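Local coordinates for putative cytochrome P450 hydroxylase (Chondromyces apiculatus DSM 436, PDB 6GMF), which is a cytochrome P450 that binds heme b and probably works as a monooxygenase, hydroxylating terpenes with molecular oxygen, at residues F127-E132 with S386-R391; V133-P138 with T237-I242. All blocks are in the same frame, centred on the assembly; numbering follows the deposited sequence. Where two conformers were deposited one is given.

Interaction 1: residues F127-E132 with S386-R391; sequences FEATVE and STLPLR
F127 and L390 form an antiparallel hydrogen-bonded pair in the small three-stranded sheet of the P450 fold, with strand 389-391 in the middle and strand 126-128 at one edge. Both backbone bonds of the pair are made, F127 N to L390 O at 2.9 Å and L390 N to F127 O at 2.8 Å, the second nearly straight (176°). With CG between the backbone N and the carbonyl carbon (chi1 65°), the F127 ring is turned toward L390; L390 CB then sits over one face, towards the rim, in a CH-pi contact 4.2 Å from the ring centroid. L121 and L364 also touch this ring.

E128 and P389 are a non-hydrogen-bonded antiparallel pair, and here the strand ends and helix 129-134 begins. The E128 side chain bends at chi2 (-76°), and the carboxylate serves as N-cap while also binding the backbone of L388. OE2 accepts L388 N at 2.8 Å on its anti side and T130 N from the opposite face of the carboxylate; OE1 accepts V131 N from above the plane. The E128 N-H is in turn taken by E132 OE1, while E132 OE2 pairs with K124.

Beyond the ladder, A129 adds one more backbone bond: its N donates to L388 O at 2.9 Å, above the carbonyl plane. Its methyl rests on L390 CD2 at 3.6 Å, on the side of the sheet where the F127 ring lies. T130 closes the contact with its methyl, CG2 standing 3.9 Å from L388 N and 4.1 Å from L388 CB.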
ATOM      1  N   PHE A 127      14.986   6.525  18.332  1.00 24.63           N
ATOM      2  CA  PHE A 127      14.536   5.205  17.927  1.00 23.83           C
ATOM      3  C   PHE A 127      14.470   5.135  16.400  1.00 23.10           C
ATOM      4  O   PHE A 127      14.445   6.169  15.718  1.00 23.41           O
ATOM      5  CB  PHE A 127      13.181   4.863  18.541  1.00 23.17           C
ATOM      6  CG  PHE A 127      12.025   5.723  18.084  1.00 23.92           C
ATOM      7  CD1 PHE A 127      11.791   6.957  18.666  1.00 25.08           C
ATOM      8  CD2 PHE A 127      11.153   5.294  17.094  1.00 23.23           C
ATOM      9  CE1 PHE A 127      10.745   7.762  18.247  1.00 26.12           C
ATOM     10  CE2 PHE A 127      10.096   6.093  16.686  1.00 24.17           C
ATOM     11  CZ  PHE A 127       9.912   7.339  17.239  1.00 26.25           C
ATOM     12  N   GLU A 128      14.488   3.895  15.883  1.00 22.29           N
ATOM     13  CA  GLU A 128      14.371   3.667  14.490  1.00 22.30           C
ATOM     14  C   GLU A 128      12.907   3.346  14.158  1.00 20.86           C
ATOM     15  O   GLU A 128      12.387   2.299  14.510  1.00 21.08           O
ATOM     16  CB  GLU A 128      15.360   2.589  14.074  1.00 24.09           C
ATOM     17  CG  GLU A 128      15.730   2.684  12.613  1.00 28.82           C
ATOM     18  CD  GLU A 128      14.610   2.159  11.759  1.00 29.22           C
ATOM     19  OE1 GLU A 128      14.366   0.938  11.816  1.00 32.62           O
ATOM     20  OE2 GLU A 128      13.987   2.973  11.068  1.00 23.90           O
ATOM     21  N   ALA A 129      12.232   4.320  13.541  1.00 20.15           N
ATOM     22  CA  ALA A 129      10.769   4.267  13.440  1.00 19.90           C
ATOM     23  C   ALA A 129      10.286   3.111  12.582  1.00 19.10           C
ATOM     24  O   ALA A 129       9.184   2.659  12.806  1.00 20.55           O
ATOM     25  CB  ALA A 129      10.260   5.574  12.922  1.00 20.59           C
ATOM     26  N   THR A 130      11.067   2.658  11.603  1.00 19.06           N
ATOM     27  CA  THR A 130      10.580   1.596  10.737  1.00 19.06           C
ATOM     28  C   THR A 130      10.534   0.286  11.523  1.00 18.76           C
ATOM     29  O   THR A 130       9.477  -0.277  11.742  1.00 18.52           O
ATOM     30  CB  THR A 130      11.359   1.486   9.427  1.00 20.80           C
ATOM     31  OG1 THR A 130      12.711   1.074   9.652  1.00 23.62           O
ATOM     32  CG2 THR A 130      11.272   2.763   8.634  1.00 20.60           C
ATOM     33  N   VAL A 131      11.676  -0.178  12.044  1.00 19.32           N
ATOM     34  CA  VAL A 131      11.684  -1.475  12.703  1.00 18.71           C
ATOM     35  C   VAL A 131      10.804  -1.437  13.950  1.00 19.25           C
ATOM     36  O   VAL A 131      10.178  -2.446  14.286  1.00 19.49           O
ATOM     37  CB  VAL A 131      13.133  -1.862  13.062  1.00 19.86           C
ATOM     38  CG1 VAL A 131      13.180  -3.046  14.024  1.00 22.46           C
ATOM     39  CG2 VAL A 131      13.918  -2.092  11.795  1.00 22.49           C
ATOM     40  N   GLU A 132      10.789  -0.312  14.655  1.00 18.50           N
ATOM     41  CA  GLU A 132      10.178  -0.273  15.971  1.00 20.18           C
ATOM     42  C   GLU A 132       8.675   0.032  15.911  1.00 20.87           C
ATOM     43  O   GLU A 132       7.935  -0.271  16.881  1.00 20.73           O
ATOM     44  CB  GLU A 132      10.951   0.701  16.851  1.00 21.24           C
ATOM     45  CG  GLU A 132      12.389   0.290  17.017  1.00 21.30           C
ATOM     46  CD  GLU A 132      13.146   1.071  18.063  1.00 23.58           C
ATOM     47  OE1 GLU A 132      14.241   1.636  17.741  1.00 23.80           O
ATOM     48  OE2 GLU A 132      12.698   1.042  19.211  1.00 29.10           O
ATOM     49  N   SER A 386      13.793   3.548   3.897  1.00 23.52           N
ATOM     50  CA  SER A 386      14.505   2.307   4.186  1.00 26.03           C
ATOM     51  C   SER A 386      14.782   2.160   5.690  1.00 23.31           C
ATOM     52  O   SER A 386      14.855   1.058   6.214  1.00 25.61           O
ATOM     53  CB  SER A 386      15.777   2.213   3.378  1.00 28.15           C
ATOM     54  OG  SER A 386      16.687   3.227   3.763  1.00 34.86           O
ATOM     55  N   THR A 387      14.992   3.298   6.339  1.00 23.29           N
ATOM     56  CA  THR A 387      15.181   3.475   7.764  1.00 23.32           C
ATOM     57  C   THR A 387      14.733   4.905   8.092  1.00 21.72           C
ATOM     58  O   THR A 387      14.756   5.772   7.197  1.00 21.45           O
ATOM     59  CB  THR A 387      16.656   3.250   8.122  1.00 24.87           C
ATOM     60  OG1 THR A 387      16.809   3.328   9.540  1.00 30.55           O
ATOM     61  CG2 THR A 387      17.553   4.282   7.497  1.00 23.82           C
ATOM     62  N   LEU A 388      14.300   5.157   9.334  1.00 20.88           N
ATOM     63  CA  LEU A 388      13.874   6.462   9.746  1.00 22.45           C
ATOM     64  C   LEU A 388      14.220   6.670  11.218  1.00 24.00           C
ATOM     65  O   LEU A 388      13.361   6.615  12.111  1.00 20.96           O
ATOM     66  CB  LEU A 388      12.371   6.654   9.477  1.00 24.01           C
ATOM     67  CG  LEU A 388      11.846   8.081   9.698  1.00 23.52           C
ATOM     68  CD1 LEU A 388      12.512   9.021   8.712  1.00 24.94           C
ATOM     69  CD2 LEU A 388      10.337   8.188   9.575  1.00 24.09           C
ATOM     70  N   PRO A 389      15.513   6.936  11.515  1.00 23.25           N
ATOM     71  CA  PRO A 389      15.928   7.276  12.866  1.00 23.16           C
ATOM     72  C   PRO A 389      15.277   8.603  13.252  1.00 21.86           C
ATOM     73  O   PRO A 389      15.452   9.599  12.521  1.00 22.63           O
ATOM     74  CB  PRO A 389      17.458   7.332  12.755  1.00 22.11           C
ATOM     75  CG  PRO A 389      17.783   6.468  11.585  1.00 25.44           C
ATOM     76  CD  PRO A 389      16.663   6.795  10.607  1.00 23.04           C
ATOM     77  N   LEU A 390      14.578   8.613  14.398  1.00 22.42           N
ATOM     78  CA  LEU A 390      13.943   9.763  14.954  1.00 23.77           C
ATOM     79  C   LEU A 390      14.476  10.089  16.363  1.00 26.10           C
ATOM     80  O   LEU A 390      14.802   9.192  17.160  1.00 25.87           O
ATOM     81  CB  LEU A 390      12.449   9.454  15.078  1.00 24.70           C
ATOM     82  CG  LEU A 390      11.517   9.935  13.957  1.00 27.71           C
ATOM     83  CD1 LEU A 390      12.195  10.252  12.625  1.00 26.06           C
ATOM     84  CD2 LEU A 390      10.306   9.059  13.818  1.00 25.00           C
ATOM     85  N   ARG A 391      14.436  11.375  16.714  1.00 25.75           N
ATOM     86  CA  ARG A 391      14.754  11.823  18.051  1.00 28.84           C
ATOM     87  C   ARG A 391      13.443  12.263  18.698  1.00 27.02           C
ATOM     88  O   ARG A 391      12.742  13.087  18.130  1.00 29.67           O
ATOM     89  CB  ARG A 391      15.816  12.926  17.954  1.00 34.46           C
ATOM     90  CG  ARG A 391      16.096  13.742  19.207  1.00 44.97           C
ATOM     91  CD  ARG A 391      17.227  14.741  18.929  1.00 49.08           C
ATOM     92  NE  ARG A 391      18.232  14.239  17.986  1.00 51.87           N
ATOM     93  CZ  ARG A 391      19.248  13.438  18.313  1.00 58.49           C
ATOM     94  NH1 ARG A 391      19.428  13.073  19.573  1.00 62.95           N
ATOM     95  NH2 ARG A 391      20.080  12.994  17.384  1.00 59.80           N
TER

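Interaction 2: residues V133-P138 with T237-I242; sequences VTVPMP and TTTSLI. With HEM (protoporphyrin IX containing Fe), chain B.
T134 and T239 bring their backbones to 4.9 Å between CA atoms where the junction of helices 129-134 and 136-145 meets helix 220-251, the long helix that crosses the heme in P450s. The side chains of T134 and T239 cross at about a right angle. T239 OG1 lies 2.7 Å from T134 O, and its one proton could go to T134 O or to N235 O, one turn back; the hydroxyl lies beside its own backbone N (chi1 -69°), leaving CG2 to rest against T134 OG1 and V135 CG2. Water 2 donates to T239 OG1 and to V135 O, and water 1 joins T134 OG1 to T239 O, to which it donates at 2.8 Å. Apolar groups fill in around these links: T134 CG2 meets I242 CG2 at 3.6 Å. P138 CG packs on T238 CB at 3.8 Å and on T239 OG1, while T238 OG1 bonds G234 O. Being a proline, P138 has no N-H to offer T134 O four residues back, which suggests that the T239 hydroxyl, when its proton points this way, takes the place of the N-H that P138 lacks.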
ATOM      1  N   VAL A 133       8.187   0.619  14.807  1.00 19.30           N
ATOM      2  CA  VAL A 133       6.790   1.106  14.767  1.00 19.76           C
ATOM      3  C   VAL A 133       6.110   0.778  13.429  1.00 19.51           C
ATOM      4  O   VAL A 133       5.117   0.087  13.407  1.00 20.13           O
ATOM      5  CB  VAL A 133       6.679   2.610  15.072  1.00 21.32           C
ATOM      6  CG1 VAL A 133       5.237   3.073  14.933  1.00 22.78           C
ATOM      7  CG2 VAL A 133       7.233   2.960  16.447  1.00 24.69           C
ATOM      8  N   THR A 134       6.631   1.312  12.312  1.00 17.46           N
ATOM      9  CA  THR A 134       5.838   1.322  11.115  1.00 16.79           C
ATOM     10  C   THR A 134       5.801  -0.044  10.445  1.00 18.73           C
ATOM     11  O   THR A 134       4.804  -0.383   9.818  1.00 16.84           O
ATOM     12  CB  THR A 134       6.289   2.411  10.145  1.00 17.75           C
ATOM     13  OG1 THR A 134       7.541   2.048   9.587  1.00 18.51           O
ATOM     14  CG2 THR A 134       6.379   3.757  10.811  1.00 18.47           C
ATOM     15  N   VAL A 135       6.888  -0.801  10.559  1.00 17.91           N
ATOM     16  CA  VAL A 135       6.910  -2.164   9.981  1.00 17.88           C
ATOM     17  C   VAL A 135       6.051  -3.106  10.812  1.00 18.04           C
ATOM     18  O   VAL A 135       5.227  -3.821  10.231  1.00 17.96           O
ATOM     19  CB  VAL A 135       8.353  -2.683   9.860  1.00 17.67           C
ATOM     20  CG1 VAL A 135       8.383  -4.175   9.559  1.00 21.48           C
ATOM     21  CG2 VAL A 135       9.086  -1.905   8.805  1.00 18.29           C
ATOM     22  N   PRO A 136       6.155  -3.169  12.165  1.00 17.21           N
ATOM     23  CA  PRO A 136       5.350  -4.129  12.923  1.00 18.42           C
ATOM     24  C   PRO A 136       3.839  -3.898  12.844  1.00 19.18           C
ATOM     25  O   PRO A 136       3.089  -4.866  12.785  1.00 19.74           O
ATOM     26  CB  PRO A 136       5.762  -3.989  14.395  1.00 20.54           C
ATOM     27  CG  PRO A 136       6.696  -2.795  14.428  1.00 21.83           C
ATOM     28  CD  PRO A 136       7.153  -2.505  13.019  1.00 17.69           C
ATOM     29  N   MET A 137       3.354  -2.653  12.890  1.00 18.47           N
ATOM     30  CA  MET A 137       1.914  -2.456  13.124  0.50 20.08           C
ATOM     31  C   MET A 137       1.086  -3.193  12.069  1.00 19.78           C
ATOM     32  O   MET A 137       0.215  -3.998  12.411  1.00 20.54           O
ATOM     33  CB  MET A 137       1.503  -0.985  13.157  0.50 24.22           C
ATOM     34  CG  MET A 137       0.057  -0.805  12.793  0.50 26.30           C
ATOM     35  SD  MET A 137      -0.575   0.730  13.398  0.50 33.01           S
ATOM     36  CE  MET A 137      -1.157   0.234  15.020  0.50 31.30           C
ATOM     37  N   PRO A 138       1.312  -3.006  10.749  1.00 16.61           N
ATOM     38  CA  PRO A 138       0.437  -3.663   9.757  1.00 18.11           C
ATOM     39  C   PRO A 138       0.477  -5.197   9.818  1.00 17.30           C
ATOM     40  O   PRO A 138      -0.574  -5.898   9.728  1.00 17.80           O
ATOM     41  CB  PRO A 138       0.950  -3.168   8.414  1.00 18.49           C
ATOM     42  CG  PRO A 138       1.677  -1.880   8.739  1.00 20.56           C
ATOM     43  CD  PRO A 138       2.250  -2.063  10.130  1.00 18.81           C
ATOM     44  N   THR A 237       2.667  -1.222   1.989  1.00 15.86           N
ATOM     45  CA  THR A 237       1.998   0.039   1.686  1.00 16.50           C
ATOM     46  C   THR A 237       1.588   0.784   2.970  1.00 14.61           C
ATOM     47  O   THR A 237       1.770   1.990   3.045  1.00 16.11           O
ATOM     48  CB  THR A 237       0.754  -0.205   0.848  1.00 17.67           C
ATOM     49  OG1 THR A 237       0.027  -1.200   1.552  1.00 18.50           O
ATOM     50  CG2 THR A 237       1.143  -0.584  -0.569  1.00 19.22           C
ATOM     51  N   THR A 238       1.040   0.067   3.918  1.00 14.54           N
ATOM     52  CA  THR A 238       0.583   0.754   5.185  1.00 14.28           C
ATOM     53  C   THR A 238       1.793   1.242   5.968  1.00 16.15           C
ATOM     54  O   THR A 238       1.766   2.339   6.509  1.00 15.92           O
ATOM     55  CB  THR A 238      -0.333  -0.129   6.017  1.00 15.43           C
ATOM     56  OG1 THR A 238      -1.426  -0.546   5.215  1.00 16.39           O
ATOM     57  CG2 THR A 238      -0.868   0.610   7.225  1.00 16.70           C
ATOM     58  N   THR A 239       2.847   0.417   5.994  1.00 14.78           N
ATOM     59  CA  THR A 239       4.121   0.830   6.603  1.00 14.90           C
ATOM     60  C   THR A 239       4.571   2.131   5.942  1.00 15.12           C
ATOM     61  O   THR A 239       5.087   3.033   6.618  1.00 16.20           O
ATOM     62  CB  THR A 239       5.131  -0.306   6.450  1.00 14.94           C
ATOM     63  OG1 THR A 239       4.724  -1.393   7.277  1.00 17.15           O
ATOM     64  CG2 THR A 239       6.540   0.101   6.799  1.00 16.60           C
ATOM     65  N   SER A 240       4.542   2.153   4.608  1.00 15.90           N
ATOM     66  CA  SER A 240       4.959   3.313   3.835  0.50 14.94           C
ATOM     67  C   SER A 240       4.160   4.563   4.231  1.00 15.78           C
ATOM     68  O   SER A 240       4.738   5.619   4.413  1.00 17.59           O
ATOM     69  CB  SER A 240       4.849   3.055   2.372  0.50 15.66           C
ATOM     70  OG  SER A 240       4.674   4.274   1.670  0.50 15.42           O
ATOM     71  N   LEU A 241       2.838   4.422   4.306  1.00 16.13           N
ATOM     72  CA  LEU A 241       1.954   5.560   4.685  1.00 16.08           C
ATOM     73  C   LEU A 241       2.380   6.163   6.027  1.00 17.27           C
ATOM     74  O   LEU A 241       2.573   7.379   6.122  1.00 16.74           O
ATOM     75  CB  LEU A 241       0.527   5.046   4.748  1.00 15.23           C
ATOM     76  CG  LEU A 241      -0.477   6.083   5.258  1.00 16.38           C
ATOM     77  CD1 LEU A 241      -0.422   7.364   4.435  1.00 18.15           C
ATOM     78  CD2 LEU A 241      -1.853   5.503   5.247  1.00 16.16           C
ATOM     79  N   ILE A 242       2.544   5.318   7.053  1.00 16.30           N
ATOM     80  CA  ILE A 242       2.911   5.818   8.330  1.00 17.59           C
ATOM     81  C   ILE A 242       4.320   6.435   8.303  1.00 18.24           C
ATOM     82  O   ILE A 242       4.487   7.548   8.878  1.00 18.41           O
ATOM     83  CB  ILE A 242       2.746   4.755   9.419  1.00 19.02           C
ATOM     84  CG1 ILE A 242       1.343   4.166   9.412  1.00 19.66           C
ATOM     85  CG2 ILE A 242       3.088   5.323  10.791  1.00 18.92           C
ATOM     86  CD1 ILE A 242       1.198   2.939  10.269  1.00 19.18           C
TER
HETATM   87  CHA HEM B 501      -5.684  -2.548  -4.320  1.00 15.48           C
HETATM   88  CHB HEM B 501      -3.127   1.064  -2.691  1.00 13.76           C
HETATM   89  CHC HEM B 501      -3.364  -0.872   1.739  1.00 14.52           C
HETATM   90  CHD HEM B 501      -5.591  -4.686   0.024  1.00 13.83           C
HETATM   91  C1A HEM B 501      -4.993  -1.362  -4.246  1.00 14.07           C
HETATM   92  C2A HEM B 501      -4.886  -0.487  -5.363  1.00 14.37           C
HETATM   93  C3A HEM B 501      -4.126   0.538  -4.900  1.00 13.48           C
HETATM   94  C4A HEM B 501      -3.838   0.277  -3.536  1.00 13.73           C
HETATM   95  CMA HEM B 501      -3.597   1.738  -5.647  1.00 13.69           C
HETATM   96  CAA HEM B 501      -5.439  -0.631  -6.754  1.00 15.92           C
HETATM   97  CBA HEM B 501      -4.588  -1.555  -7.666  1.00 14.10           C
HETATM   98  CGA HEM B 501      -5.069  -1.584  -9.102  1.00 16.38           C
HETATM   99  O1A HEM B 501      -5.986  -0.812  -9.480  1.00 16.63           O
HETATM  100  O2A HEM B 501      -4.391  -2.345  -9.868  1.00 16.83           O
HETATM  101  C1B HEM B 501      -2.934   0.867  -1.314  1.00 14.18           C
HETATM  102  C2B HEM B 501      -2.275   1.782  -0.421  1.00 13.53           C
HETATM  103  C3B HEM B 501      -2.315   1.257   0.832  1.00 14.26           C
HETATM  104  C4B HEM B 501      -3.045  -0.007   0.705  1.00 13.77           C
HETATM  105  CMB HEM B 501      -1.669   3.041  -0.897  1.00 14.09           C
HETATM  106  CAB HEM B 501      -1.837   1.803   2.161  1.00 15.10           C
HETATM  107  CBB HEM B 501      -1.652   3.075   2.298  1.00 18.55           C
HETATM  108  C1C HEM B 501      -4.028  -2.047   1.719  1.00 13.37           C
HETATM  109  C2C HEM B 501      -4.258  -2.875   2.870  1.00 14.40           C
HETATM  110  C3C HEM B 501      -4.909  -3.972   2.328  1.00 14.83           C
HETATM  111  C4C HEM B 501      -5.009  -3.820   0.927  1.00 14.45           C
HETATM  112  CMC HEM B 501      -4.027  -2.501   4.306  1.00 15.99           C
HETATM  113  CAC HEM B 501      -5.452  -5.156   2.994  1.00 15.77           C
HETATM  114  CBC HEM B 501      -5.205  -5.504   4.234  1.00 21.61           C
HETATM  115  C1D HEM B 501      -5.760  -4.408  -1.307  1.00 15.43           C
HETATM  116  C2D HEM B 501      -6.397  -5.377  -2.246  1.00 15.60           C
HETATM  117  C3D HEM B 501      -6.438  -4.773  -3.451  1.00 15.79           C
HETATM  118  C4D HEM B 501      -5.829  -3.453  -3.260  1.00 14.91           C
HETATM  119  CMD HEM B 501      -6.895  -6.738  -1.786  1.00 15.91           C
HETATM  120  CAD HEM B 501      -6.988  -5.356  -4.723  1.00 15.97           C
HETATM  121  CBD HEM B 501      -8.441  -4.980  -5.054  1.00 16.79           C
HETATM  122  CGD HEM B 501      -8.899  -5.505  -6.399  1.00 18.57           C
HETATM  123  O1D HEM B 501     -10.127  -5.574  -6.577  1.00 19.76           O
HETATM  124  O2D HEM B 501      -8.057  -5.818  -7.282  1.00 17.09           O
HETATM  125  NA  HEM B 501      -4.352  -0.878  -3.117  1.00 15.49           N
HETATM  126  NB  HEM B 501      -3.369  -0.148  -0.578  1.00 13.73           N
HETATM  127  NC  HEM B 501      -4.441  -2.640   0.542  1.00 15.30           N
HETATM  128  ND  HEM B 501      -5.374  -3.287  -2.008  1.00 14.46           N
HETATM  129 FE   HEM B 501      -4.494  -1.702  -1.299  1.00 15.67          FE
HETATM  130  O   HOH W   1       7.765   3.377   7.237  1.00 17.53           O
HETATM  131  O   HOH W   2       4.653  -4.092   7.520  1.00 26.05           O
HETATM  132  O   HOH W   3      -2.556  -2.673  -1.873  1.00 21.01           O

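Overall arrangement
Helix 129-134 joins the two contacts, whose centres lie 11 Å apart: interaction 1 holds its first turn against L388, just before the middle strand 389-391, and interaction 2 sets T134, at its far end, on helix 220-251. Two probable hydrogen bonds tie them directly, T130 O to V135 N and A129 O to T134 N, both 2.9 Å and both spanning five residues. Helix 220-251 is shared as well, since L388 of interaction 1 packs on its L246 and V247. Only interaction 2 reaches the heme: T237 CB is 3.4 Å from HEM C3B, and the T238 side chain is about 8 Å from that of C343, the axial ligand of the iron.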